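PDB 2XOT: amphoterin-induced protein 1 from Mus musculus, which promotes the growth and fasciculation of hippocampal neurites and forms homodimers through its leucine-rich repeats, with a possible role in homophilic and heterophilic cell-cell contact. Local coordinates for residues 264-269 against 277-282; 189-194 against 211-216. All coordinates share one frame; numbering follows the deposited sequence.

Interaction 1: 264-269 against 277-282; sequences LTIRCD and KVWVSP
Lys277 opens the contact by reaching from strand 276-280 to the backbone of Cys268, just beyond strand 264-266 of the opposite sheet. Its CG rests 3.5 Å from Cys268 SG, and from there the chain bends away toward the carbonyl of the same residue. The chain is bent at every torsion from CB-CG outward (chi2 103°), and this curl brings NZ to the carbonyl oxygen Cys268 O at 3.0 Å. The ammonium donor lies in the carbonyl plane, with a C=O...N angle of 153°. Two residues on, Trp279 sends its indole into the space between the two sheets of the immunoglobulin domain. Its CG stands anti to the carbonyl carbon (chi1 -76°), and the benzo ring reaches segment 264-269, where CZ2 comes within 3.5 Å of Cys268 CB. This approach is oblique, and Cys268 SG is likewise inclined to the six-membered ring, 5.3 Å from its centroid. Farther along the ring, Trp279 CH2 meets Ile266 CG2 loosely at 4.4 Å. The indole NE1 is satisfied elsewhere, by Gly301 O, which helps to fix how the ring is turned.

Cys268 forms the intersheet disulfide with Cys318, and the tryptophan packed against that bridge is the classic pin of the immunoglobulin fold; Val331 and Leu303 also touch the ring. Sulfur, methyl and indole thus make an apolar centre in which the NE1 bond to a backbone carbonyl deals with the ring's polar atom. The lysine closes the end of this centre with a charge-assisted bond, its aliphatic part packing against the sulfur while its ammonium group donates to a main-chain oxygen, which probably helps to settle the charge at this rim.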
# COMPACT_ATOMS: atom_id res chain seq x y z
N LEU B 264 -25.46 14.31 -26.27
CA LEU B 264 -25.62 13.15 -25.39
C LEU B 264 -24.24 12.62 -24.98
O LEU B 264 -23.37 12.48 -25.83
CB LEU B 264 -26.36 12.04 -26.17
CG LEU B 264 -27.24 11.00 -25.46
CD1 LEU B 264 -27.39 9.75 -26.32
CD2 LEU B 264 -26.69 10.63 -24.12
N THR B 265 -24.06 12.34 -23.69
CA THR B 265 -22.88 11.64 -23.18
C THR B 265 -23.30 10.32 -22.54
O THR B 265 -24.18 10.30 -21.66
CB THR B 265 -22.11 12.48 -22.14
OG1 THR B 265 -21.71 13.72 -22.72
CG2 THR B 265 -20.86 11.73 -21.65
N ILE B 266 -22.67 9.23 -22.97
CA ILE B 266 -22.90 7.91 -22.38
C ILE B 266 -21.63 7.34 -21.73
O ILE B 266 -20.62 7.12 -22.40
CB ILE B 266 -23.43 6.88 -23.40
CG1 ILE B 266 -24.72 7.42 -24.04
CG2 ILE B 266 -23.63 5.53 -22.67
CD1 ILE B 266 -25.48 6.47 -24.94
N ARG B 267 -21.69 7.12 -20.42
CA ARG B 267 -20.59 6.54 -19.67
C ARG B 267 -20.40 5.05 -19.94
O ARG B 267 -21.36 4.32 -20.15
CB ARG B 267 -20.83 6.73 -18.17
CG ARG B 267 -20.68 8.16 -17.69
CD ARG B 267 -20.75 8.23 -16.17
NE ARG B 267 -19.58 7.58 -15.57
CZ ARG B 267 -19.58 6.36 -15.03
NH1 ARG B 267 -20.68 5.60 -14.99
NH2 ARG B 267 -18.45 5.88 -14.52
N CYS B 268 -19.14 4.61 -19.94
CA CYS B 268 -18.83 3.20 -19.87
C CYS B 268 -18.68 2.92 -18.38
O CYS B 268 -17.64 3.22 -17.79
CB CYS B 268 -17.53 2.91 -20.62
SG CYS B 268 -16.94 1.24 -20.54
N ASP B 269 -19.73 2.35 -17.79
CA ASP B 269 -19.94 2.33 -16.33
C ASP B 269 -19.25 1.13 -15.72
O ASP B 269 -19.91 0.18 -15.28
CB ASP B 269 -21.46 2.32 -16.03
CG ASP B 269 -21.78 2.37 -14.53
OD1 ASP B 269 -21.09 3.03 -13.74
OD2 ASP B 269 -22.75 1.73 -14.15
N LYS B 277 -10.66 2.03 -21.78
CA LYS B 277 -11.98 1.88 -22.38
C LYS B 277 -11.82 2.00 -23.86
O LYS B 277 -11.19 2.94 -24.32
CB LYS B 277 -12.94 2.98 -21.89
CG LYS B 277 -13.69 2.63 -20.63
CD LYS B 277 -13.16 3.29 -19.38
CE LYS B 277 -13.99 4.49 -18.96
NZ LYS B 277 -14.79 4.28 -17.71
N VAL B 278 -12.39 1.05 -24.59
CA VAL B 278 -12.40 1.05 -26.05
C VAL B 278 -13.85 0.89 -26.50
O VAL B 278 -14.50 -0.13 -26.17
CB VAL B 278 -11.57 -0.11 -26.65
CG1 VAL B 278 -11.60 -0.10 -28.19
CG2 VAL B 278 -10.12 -0.07 -26.11
N TRP B 279 -14.35 1.88 -27.23
CA TRP B 279 -15.71 1.86 -27.75
C TRP B 279 -15.72 1.47 -29.22
O TRP B 279 -14.87 1.92 -30.00
CB TRP B 279 -16.34 3.24 -27.64
CG TRP B 279 -16.77 3.64 -26.29
CD1 TRP B 279 -16.09 4.42 -25.41
CD2 TRP B 279 -18.03 3.36 -25.70
NE1 TRP B 279 -16.86 4.63 -24.29
CE2 TRP B 279 -18.05 3.99 -24.45
CE3 TRP B 279 -19.15 2.65 -26.12
CZ2 TRP B 279 -19.14 3.90 -23.59
CZ3 TRP B 279 -20.23 2.56 -25.27
CH2 TRP B 279 -20.21 3.17 -24.02
N VAL B 280 -16.70 0.65 -29.57
CA VAL B 280 -16.91 0.15 -30.92
C VAL B 280 -18.37 0.48 -31.27
O VAL B 280 -19.25 0.44 -30.38
CB VAL B 280 -16.70 -1.39 -30.99
CG1 VAL B 280 -16.90 -1.92 -32.41
CG2 VAL B 280 -15.32 -1.76 -30.45
N SER B 281 -18.62 0.78 -32.56
CA SER B 281 -19.89 1.32 -33.03
C SER B 281 -20.80 0.22 -33.58
O SER B 281 -20.35 -0.89 -33.80
CB SER B 281 -19.62 2.36 -34.13
OG SER B 281 -19.49 1.73 -35.40
N PRO B 282 -22.08 0.54 -33.83
CA PRO B 282 -23.00 -0.46 -34.37
C PRO B 282 -22.49 -1.08 -35.67
O PRO B 282 -22.81 -2.25 -35.95
CB PRO B 282 -24.28 0.35 -34.62
CG PRO B 282 -24.18 1.48 -33.67
CD PRO B 282 -22.75 1.83 -33.59

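Interaction 2: 189-194 against 211-216; sequences WVKNGL and FSHWQY
The C-terminal cap of the leucine-rich repeat domain, the LRRCT region, packs helix 205-216 against the short helix 188-191 and the type I turn from Lys191 to Leu194, and Trp214 fills the junction by meeting Lys191 and Leu194. The aliphatic part of Lys191 lies over one face of the indole. Its CB sits 3.9 Å from the centroid of the six-membered ring, 17° off the normal, a CH-pi contact. Beyond CG the lysine is extended (chi2 163°) and crosses the tryptophan side chain at about a right angle, passing from the benzo ring toward the pyrrole nitrogen, where CD is 3.6 Å from Trp214 NE1. Leu194 approaches differently: its CD2 touches Trp214 CH2 at 3.8 Å from the edge, near the ring plane. Lys191 and Leu194 are brought to the same indole by the turn between them, closed by the bond from Leu194 N to Lys191 O.

At the polar end one water joins the two segments. It accepts from Lys191 NZ at 2.8 Å and, in the plane of the indole, from Trp214 NE1 at 2.9 Å. Lys191 NZ also donates to Gln184 O, while the edge of the His213 ring stands nearby, with CD2 4.3 Å from NZ. Leu219, Ser221 and Val222 pack on Trp214 as well, and Ser221 OG is bonded to Lys191 O.

The buried lysine therefore acts as two things at once, a hydrocarbon lid on the indole and a donor to water and main chain. With a neutral carbonyl and a water as its partners here, the ammonium charge is met by dipoles, and its closeness to the imidazole would probably discourage protonation of His213.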
# COMPACT_ATOMS: atom_id res chain seq x y z
N TRP B 189 -18.45 1.60 -10.04
CA TRP B 189 -17.22 1.51 -9.22
C TRP B 189 -17.41 1.84 -7.75
O TRP B 189 -16.64 1.37 -6.91
CB TRP B 189 -16.05 2.34 -9.80
CG TRP B 189 -16.17 3.84 -9.81
CD1 TRP B 189 -16.50 4.63 -10.89
CD2 TRP B 189 -15.85 4.74 -8.73
NE1 TRP B 189 -16.45 5.95 -10.53
CE2 TRP B 189 -16.06 6.06 -9.22
CE3 TRP B 189 -15.44 4.58 -7.41
CZ2 TRP B 189 -15.86 7.19 -8.43
CZ3 TRP B 189 -15.24 5.70 -6.62
CH2 TRP B 189 -15.46 6.99 -7.12
N VAL B 190 -18.43 2.64 -7.44
CA VAL B 190 -18.82 2.85 -6.05
C VAL B 190 -19.67 1.66 -5.58
O VAL B 190 -19.41 1.09 -4.52
CB VAL B 190 -19.55 4.18 -5.87
CG1 VAL B 190 -20.05 4.32 -4.44
CG2 VAL B 190 -18.59 5.35 -6.19
N LYS B 191 -20.63 1.24 -6.39
CA LYS B 191 -21.52 0.15 -6.00
C LYS B 191 -20.72 -1.12 -5.77
O LYS B 191 -21.10 -1.97 -4.94
CB LYS B 191 -22.59 -0.12 -7.08
CG LYS B 191 -23.53 1.03 -7.45
CD LYS B 191 -24.25 0.75 -8.81
CE LYS B 191 -25.40 1.70 -9.05
NZ LYS B 191 -26.05 1.54 -10.40
N ASN B 192 -19.63 -1.29 -6.53
CA ASN B 192 -18.80 -2.48 -6.44
C ASN B 192 -18.24 -2.72 -5.02
O ASN B 192 -18.02 -3.86 -4.62
CB ASN B 192 -17.64 -2.36 -7.42
CG ASN B 192 -16.85 -3.62 -7.55
OD1 ASN B 192 -15.70 -3.68 -7.14
ND2 ASN B 192 -17.44 -4.62 -8.16
N GLY B 193 -18.02 -1.65 -4.27
CA GLY B 193 -17.54 -1.74 -2.88
C GLY B 193 -18.50 -1.26 -1.82
O GLY B 193 -18.06 -0.90 -0.74
N LEU B 194 -19.79 -1.25 -2.10
CA LEU B 194 -20.80 -0.86 -1.14
C LEU B 194 -21.41 -2.12 -0.54
O LEU B 194 -22.24 -2.77 -1.19
CB LEU B 194 -21.89 -0.02 -1.82
CG LEU B 194 -22.99 0.50 -0.91
CD1 LEU B 194 -22.35 1.27 0.30
CD2 LEU B 194 -23.96 1.39 -1.73
N PHE B 211 -30.39 -5.05 -6.35
CA PHE B 211 -29.40 -6.10 -6.16
C PHE B 211 -29.36 -7.06 -7.36
O PHE B 211 -28.31 -7.64 -7.66
CB PHE B 211 -29.66 -6.82 -4.83
CG PHE B 211 -29.21 -6.02 -3.62
CD1 PHE B 211 -27.87 -5.92 -3.32
CD2 PHE B 211 -30.11 -5.34 -2.83
CE1 PHE B 211 -27.43 -5.15 -2.25
CE2 PHE B 211 -29.66 -4.58 -1.74
CZ PHE B 211 -28.34 -4.50 -1.46
N SER B 212 -30.49 -7.22 -8.03
CA SER B 212 -30.57 -8.03 -9.25
C SER B 212 -29.67 -7.44 -10.34
O SER B 212 -28.90 -8.14 -10.97
CB SER B 212 -32.02 -8.13 -9.73
OG SER B 212 -32.12 -8.83 -10.96
N HIS B 213 -29.75 -6.13 -10.53
CA HIS B 213 -28.84 -5.46 -11.42
C HIS B 213 -27.37 -5.66 -11.01
O HIS B 213 -26.55 -6.08 -11.83
CB HIS B 213 -29.18 -3.96 -11.50
CG HIS B 213 -28.21 -3.19 -12.35
ND1 HIS B 213 -27.98 -3.51 -13.66
CD2 HIS B 213 -27.40 -2.15 -12.05
CE1 HIS B 213 -27.06 -2.69 -14.15
NE2 HIS B 213 -26.70 -1.86 -13.19
N TRP B 214 -27.06 -5.41 -9.73
CA TRP B 214 -25.69 -5.55 -9.24
C TRP B 214 -25.15 -6.95 -9.44
O TRP B 214 -23.96 -7.14 -9.75
CB TRP B 214 -25.62 -5.18 -7.75
CG TRP B 214 -25.91 -3.73 -7.44
CD1 TRP B 214 -26.58 -2.83 -8.20
CD2 TRP B 214 -25.57 -3.06 -6.23
NE1 TRP B 214 -26.66 -1.62 -7.54
CE2 TRP B 214 -26.04 -1.74 -6.33
CE3 TRP B 214 -24.89 -3.44 -5.08
CZ2 TRP B 214 -25.86 -0.80 -5.33
CZ3 TRP B 214 -24.72 -2.51 -4.07
CH2 TRP B 214 -25.20 -1.21 -4.21
N GLN B 215 -26.03 -7.94 -9.29
CA GLN B 215 -25.67 -9.33 -9.53
C GLN B 215 -25.36 -9.63 -11.02
O GLN B 215 -24.38 -10.29 -11.35
CB GLN B 215 -26.79 -10.25 -9.05
CG GLN B 215 -26.42 -11.71 -9.06
CD GLN B 215 -27.58 -12.61 -8.76
OE1 GLN B 215 -28.64 -12.48 -9.35
NE2 GLN B 215 -27.38 -13.52 -7.82
N TYR B 216 -26.23 -9.14 -11.91
CA TYR B 216 -26.00 -9.27 -13.34
C TYR B 216 -24.65 -8.63 -13.74
O TYR B 216 -23.92 -9.15 -14.56
CB TYR B 216 -27.17 -8.63 -14.11
CG TYR B 216 -26.88 -8.36 -15.58
CD1 TYR B 216 -26.98 -9.37 -16.53
CD2 TYR B 216 -26.51 -7.10 -16.02
CE1 TYR B 216 -26.71 -9.13 -17.88
CE2 TYR B 216 -26.24 -6.84 -17.37
CZ TYR B 216 -26.34 -7.86 -18.29
OH TYR B 216 -26.08 -7.59 -19.62
O HOH W 1 -28.01 -0.29 -9.78

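How the interactions relate
The two contacts follow one another along the chain in different domains: interaction 2 lies in the cap that closes the leucine-rich repeats, interaction 1 in the immunoglobulin domain. Their centres are 20 Å apart, and their nearest atoms, about 4 Å apart, do not touch. Both pair a tryptophan with a lysine, but to different ends. In 189-194 against 211-216, a buried contact of two helices and the start of strand 194-195, the lysine lies over one face of the indole and shares a water with it. In 264-269 against 277-282, partly buried and joining strands of opposing sheets, the lysine and indole both pack on a disulfide cysteine, and the lysine bonds directly to backbone.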